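Beta-1,4-mannanase (Aplysia kurodai, PDB 3VUP) probably hydrolyses internal beta-1,4-mannosidic linkages of mannan as a digestive enzyme of the sea hare. Local coordinates at residues L23-D31 and N40-F48. Numbering follows the deposited sequence.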
loop_
_atom_site.group_PDB
_atom_site.type_symbol
_atom_site.label_atom_id
_atom_site.label_comp_id
_atom_site.label_asym_id
_atom_site.label_seq_id
_atom_site.Cartn_x
_atom_site.Cartn_y
_atom_site.Cartn_z
ATOM N N LEU A 23 2.062 -10.622 -0.067
ATOM C CA LEU A 23 1.595 -11.961 0.274
ATOM C C LEU A 23 0.692 -12.594 -0.809
ATOM O O LEU A 23 1.006 -13.677 -1.286
ATOM C CB LEU A 23 0.936 -11.955 1.656
ATOM C CG LEU A 23 0.451 -13.302 2.178
ATOM C CD1 LEU A 23 1.636 -14.217 2.442
ATOM C CD2 LEU A 23 -0.379 -13.105 3.436
ATOM N N PRO A 24 -0.409 -11.925 -1.219
ATOM C CA PRO A 24 -0.965 -10.652 -0.742
ATOM C C PRO A 24 -2.066 -10.858 0.294
ATOM O O PRO A 24 -2.522 -9.894 0.908
ATOM C CB PRO A 24 -1.542 -10.030 -2.013
ATOM C CG PRO A 24 -1.705 -11.151 -2.991
ATOM C CD PRO A 24 -1.165 -12.416 -2.387
ATOM N N TRP A 25 -2.474 -12.114 0.457
ATOM C CA TRP A 25 -3.495 -12.550 1.398
ATOM C C TRP A 25 -3.343 -14.061 1.460
ATOM O O TRP A 25 -2.622 -14.652 0.653
ATOM C CB TRP A 25 -4.909 -12.185 0.904
ATOM C CG TRP A 25 -5.163 -12.576 -0.510
ATOM C CD1 TRP A 25 -5.364 -13.840 -0.998
ATOM C CD2 TRP A 25 -5.190 -11.699 -1.638
ATOM N NE1 TRP A 25 -5.523 -13.799 -2.363
ATOM C CE2 TRP A 25 -5.424 -12.495 -2.780
ATOM C CE3 TRP A 25 -5.050 -10.316 -1.795
ATOM C CZ2 TRP A 25 -5.520 -11.951 -4.062
ATOM C CZ3 TRP A 25 -5.141 -9.778 -3.071
ATOM C CH2 TRP A 25 -5.370 -10.596 -4.187
ATOM N N MET A 26 -4.034 -14.684 2.403
ATOM C CA MET A 26 -4.138 -16.135 2.412
ATOM C C MET A 26 -5.549 -16.525 1.976
ATOM O O MET A 26 -5.731 -17.153 0.929
ATOM C CB MET A 26 -3.776 -16.714 3.776
ATOM C CG MET A 26 -3.703 -18.241 3.786
ATOM S SD MET A 26 -2.625 -18.970 2.534
ATOM C CE MET A 26 -1.068 -18.175 2.945
ATOM N N SER A 27 -6.540 -16.128 2.771
ATOM C CA SER A 27 -7.940 -16.173 2.366
ATOM C C SER A 27 -8.376 -14.734 2.113
ATOM O O SER A 27 -8.506 -13.950 3.054
ATOM C CB SER A 27 -8.788 -16.804 3.468
ATOM O OG SER A 27 -8.366 -18.134 3.713
ATOM N N TYR A 28 -8.569 -14.386 0.845
ATOM C CA TYR A 28 -8.873 -13.014 0.428
ATOM C C TYR A 28 -9.957 -12.374 1.289
ATOM O O TYR A 28 -11.089 -12.852 1.315
ATOM C CB TYR A 28 -9.304 -13.021 -1.036
ATOM C CG TYR A 28 -9.673 -11.688 -1.658
ATOM C CD1 TYR A 28 -8.720 -10.914 -2.310
ATOM C CD2 TYR A 28 -10.985 -11.241 -1.664
ATOM C CE1 TYR A 28 -9.053 -9.709 -2.914
ATOM C CE2 TYR A 28 -11.335 -10.035 -2.271
ATOM C CZ TYR A 28 -10.363 -9.273 -2.903
ATOM O OH TYR A 28 -10.687 -8.076 -3.519
ATOM N N ALA A 29 -9.585 -11.304 1.993
ATOM C CA ALA A 29 -10.490 -10.502 2.831
ATOM C C ALA A 29 -11.011 -11.235 4.057
ATOM O O ALA A 29 -11.892 -10.725 4.748
ATOM C CB ALA A 29 -11.656 -9.938 2.013
ATOM N N TYR A 30 -10.456 -12.421 4.307
ATOM C CA TYR A 30 -10.889 -13.327 5.366
ATOM C C TYR A 30 -9.710 -13.778 6.219
ATOM O O TYR A 30 -9.695 -14.907 6.711
ATOM C CB TYR A 30 -11.549 -14.566 4.747
ATOM C CG TYR A 30 -13.027 -14.429 4.611
ATOM C CD1 TYR A 30 -13.573 -13.574 3.675
ATOM C CD2 TYR A 30 -13.883 -15.150 5.432
ATOM C CE1 TYR A 30 -14.938 -13.433 3.563
ATOM C CE2 TYR A 30 -15.236 -15.018 5.332
ATOM C CZ TYR A 30 -15.766 -14.163 4.393
ATOM O OH TYR A 30 -17.132 -14.046 4.318
ATOM N N ASP A 31 -8.724 -12.903 6.393
ATOM C CA ASP A 31 -7.496 -13.255 7.099
ATOM C C ASP A 31 -7.422 -12.708 8.523
ATOM O O ASP A 31 -6.664 -13.223 9.335
ATOM C CB ASP A 31 -6.273 -12.740 6.335
ATOM C CG ASP A 31 -5.938 -13.562 5.104
ATOM O OD1 ASP A 31 -6.081 -14.805 5.147
ATOM O OD2 ASP A 31 -5.473 -12.954 4.108
ATOM N N ASN A 40 -5.770 -18.906 9.883
ATOM C CA ASN A 40 -4.882 -18.816 8.718
ATOM C C ASN A 40 -3.392 -18.745 9.055
ATOM O O ASN A 40 -2.550 -18.839 8.160
ATOM C CB ASN A 40 -5.232 -17.596 7.855
ATOM C CG ASN A 40 -6.481 -17.794 7.003
ATOM O OD1 ASN A 40 -6.403 -18.222 5.851
ATOM N ND2 ASN A 40 -7.634 -17.429 7.551
ATOM N N LYS A 41 -3.073 -18.564 10.333
ATOM C CA LYS A 41 -1.692 -18.345 10.758
ATOM C C LYS A 41 -0.743 -19.475 10.346
ATOM O O LYS A 41 0.404 -19.221 9.968
ATOM C CB LYS A 41 -1.627 -18.116 12.270
ATOM C CG LYS A 41 -0.225 -17.861 12.801
ATOM C CD LYS A 41 -0.248 -17.552 14.288
ATOM C CE LYS A 41 1.143 -17.236 14.812
ATOM N NZ LYS A 41 1.103 -16.879 16.257
ATOM N N ASN A 42 -1.216 -20.718 10.405
ATOM C CA ASN A 42 -0.362 -21.846 10.048
ATOM C C ASN A 42 0.052 -21.852 8.576
ATOM O O ASN A 42 1.022 -22.504 8.212
ATOM C CB ASN A 42 -0.995 -23.189 10.439
ATOM C CG ASN A 42 -2.201 -23.540 9.589
ATOM O OD1 ASN A 42 -2.981 -22.667 9.201
ATOM N ND2 ASN A 42 -2.365 -24.827 9.299
ATOM N N ARG A 43 -0.677 -21.118 7.741
ATOM C CA ARG A 43 -0.285 -20.948 6.344
ATOM C C ARG A 43 0.443 -19.628 6.080
ATOM O O ARG A 43 1.284 -19.546 5.182
ATOM C CB ARG A 43 -1.493 -21.081 5.416
ATOM C CG ARG A 43 -2.057 -22.490 5.353
ATOM C CD ARG A 43 -3.208 -22.572 4.372
ATOM N NE ARG A 43 -4.395 -21.882 4.866
ATOM C CZ ARG A 43 -5.368 -21.412 4.090
ATOM N NH1 ARG A 43 -5.297 -21.545 2.770
ATOM N NH2 ARG A 43 -6.410 -20.801 4.636
ATOM N N ILE A 44 0.126 -18.600 6.859
ATOM C CA ILE A 44 0.767 -17.303 6.675
ATOM C C ILE A 44 2.174 -17.271 7.273
ATOM O O ILE A 44 3.105 -16.743 6.662
ATOM C CB ILE A 44 -0.095 -16.154 7.228
ATOM C CG1 ILE A 44 -1.379 -16.039 6.413
ATOM C CG2 ILE A 44 0.679 -14.839 7.198
ATOM C CD1 ILE A 44 -2.381 -15.073 6.985
ATOM N N GLU A 45 2.338 -17.842 8.459
ATOM C CA GLU A 45 3.662 -17.836 9.077
ATOM C C GLU A 45 4.772 -18.440 8.181
ATOM O O GLU A 45 5.841 -17.842 8.058
ATOM C CB GLU A 45 3.638 -18.455 10.484
ATOM C CG GLU A 45 4.996 -18.426 11.153
ATOM C CD GLU A 45 4.947 -18.715 12.638
ATOM O OE1 GLU A 45 3.852 -19.018 13.166
ATOM O OE2 GLU A 45 6.020 -18.641 13.275
ATOM N N PRO A 46 4.514 -19.598 7.531
ATOM C CA PRO A 46 5.548 -20.118 6.622
ATOM C C PRO A 46 5.907 -19.160 5.486
ATOM O O PRO A 46 7.037 -19.215 5.003
ATOM C CB PRO A 46 4.914 -21.394 6.064
ATOM C CG PRO A 46 4.019 -21.851 7.150
ATOM C CD PRO A 46 3.448 -20.592 7.757
ATOM N N GLU A 47 4.982 -18.306 5.063
ATOM C CA GLU A 47 5.310 -17.327 4.037
ATOM C C GLU A 47 6.286 -16.281 4.568
ATOM O O GLU A 47 7.163 -15.820 3.842
ATOM C CB GLU A 47 4.046 -16.683 3.463
ATOM C CG GLU A 47 3.122 -17.685 2.793
ATOM C CD GLU A 47 3.732 -18.339 1.564
ATOM O OE1 GLU A 47 4.598 -17.718 0.906
ATOM O OE2 GLU A 47 3.338 -19.483 1.253
ATOM N N PHE A 48 6.135 -15.889 5.829
ATOM C CA PHE A 48 7.128 -15.012 6.438
ATOM C C PHE A 48 8.495 -15.697 6.526
ATOM O O PHE A 48 9.527 -15.086 6.257
ATOM C CB PHE A 48 6.679 -14.544 7.823
ATOM C CG PHE A 48 5.694 -13.404 7.784
ATOM C CD1 PHE A 48 6.140 -12.096 7.786
ATOM C CD2 PHE A 48 4.327 -13.636 7.724
ATOM C CE1 PHE A 48 5.250 -11.038 7.742
ATOM C CE2 PHE A 48 3.430 -12.574 7.684
ATOM C CZ PHE A 48 3.896 -11.278 7.696
HETATM O O HOH W 1 -10.682 -17.430 6.635
#
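Met26 and Asn40 meet where the loop that follows strand 18-22 of the (beta/alpha)8 TIM barrel folds back on helix 36-53; the beta-alpha loop is fastened to the helix it leads into by polar and apolar contacts together. Ser27 OG donates to Asn40 OD1 at 2.9 Å, lying in the carbonyl plane on a lone pair, with a C=O...donor angle of 129°. On the amide's other branch, one water gives a hydrogen to Tyr30 O and accepts one from Asn40 ND2, which also bonds to Gln36 O one turn earlier, so both ends of the amide are held. An alanine in place of Asn40 would probably leave the Ser27 hydroxyl without its acceptor here and the water without its donor, weakening the tie between turn and helix.

Met26 makes much of the remaining packing. Its CG sits 3.6 Å above the guanidinium plane of Arg43, over the centre of that face, while its CB packs on Ile44 CG1 at 3.6 Å. With CG anti to the backbone N (chi1 -173°) and two further bends, the chain curls along the helix until CE lies 3.5 Å from Arg43 O. Farther along, Leu23 CD1 rests against Glu47 CB at 3.6 Å; the carboxylate of Glu47 turns to Lys50 in a salt bridge, and Val325 of helix 324-338 touches Leu23, Met26 and Glu47 alike.

Behind this first shell, a type II turn from Ser27 to Tyr30 reverses the chain and brings the Asp31 carboxylate back to the backbone of Met26 and Ser27. It grips two successive backbone amides, each on a syn side: OD2 takes Met26 N, and OD1 takes Ser27 N at 2.8 Å with an N-H...O angle of 166°.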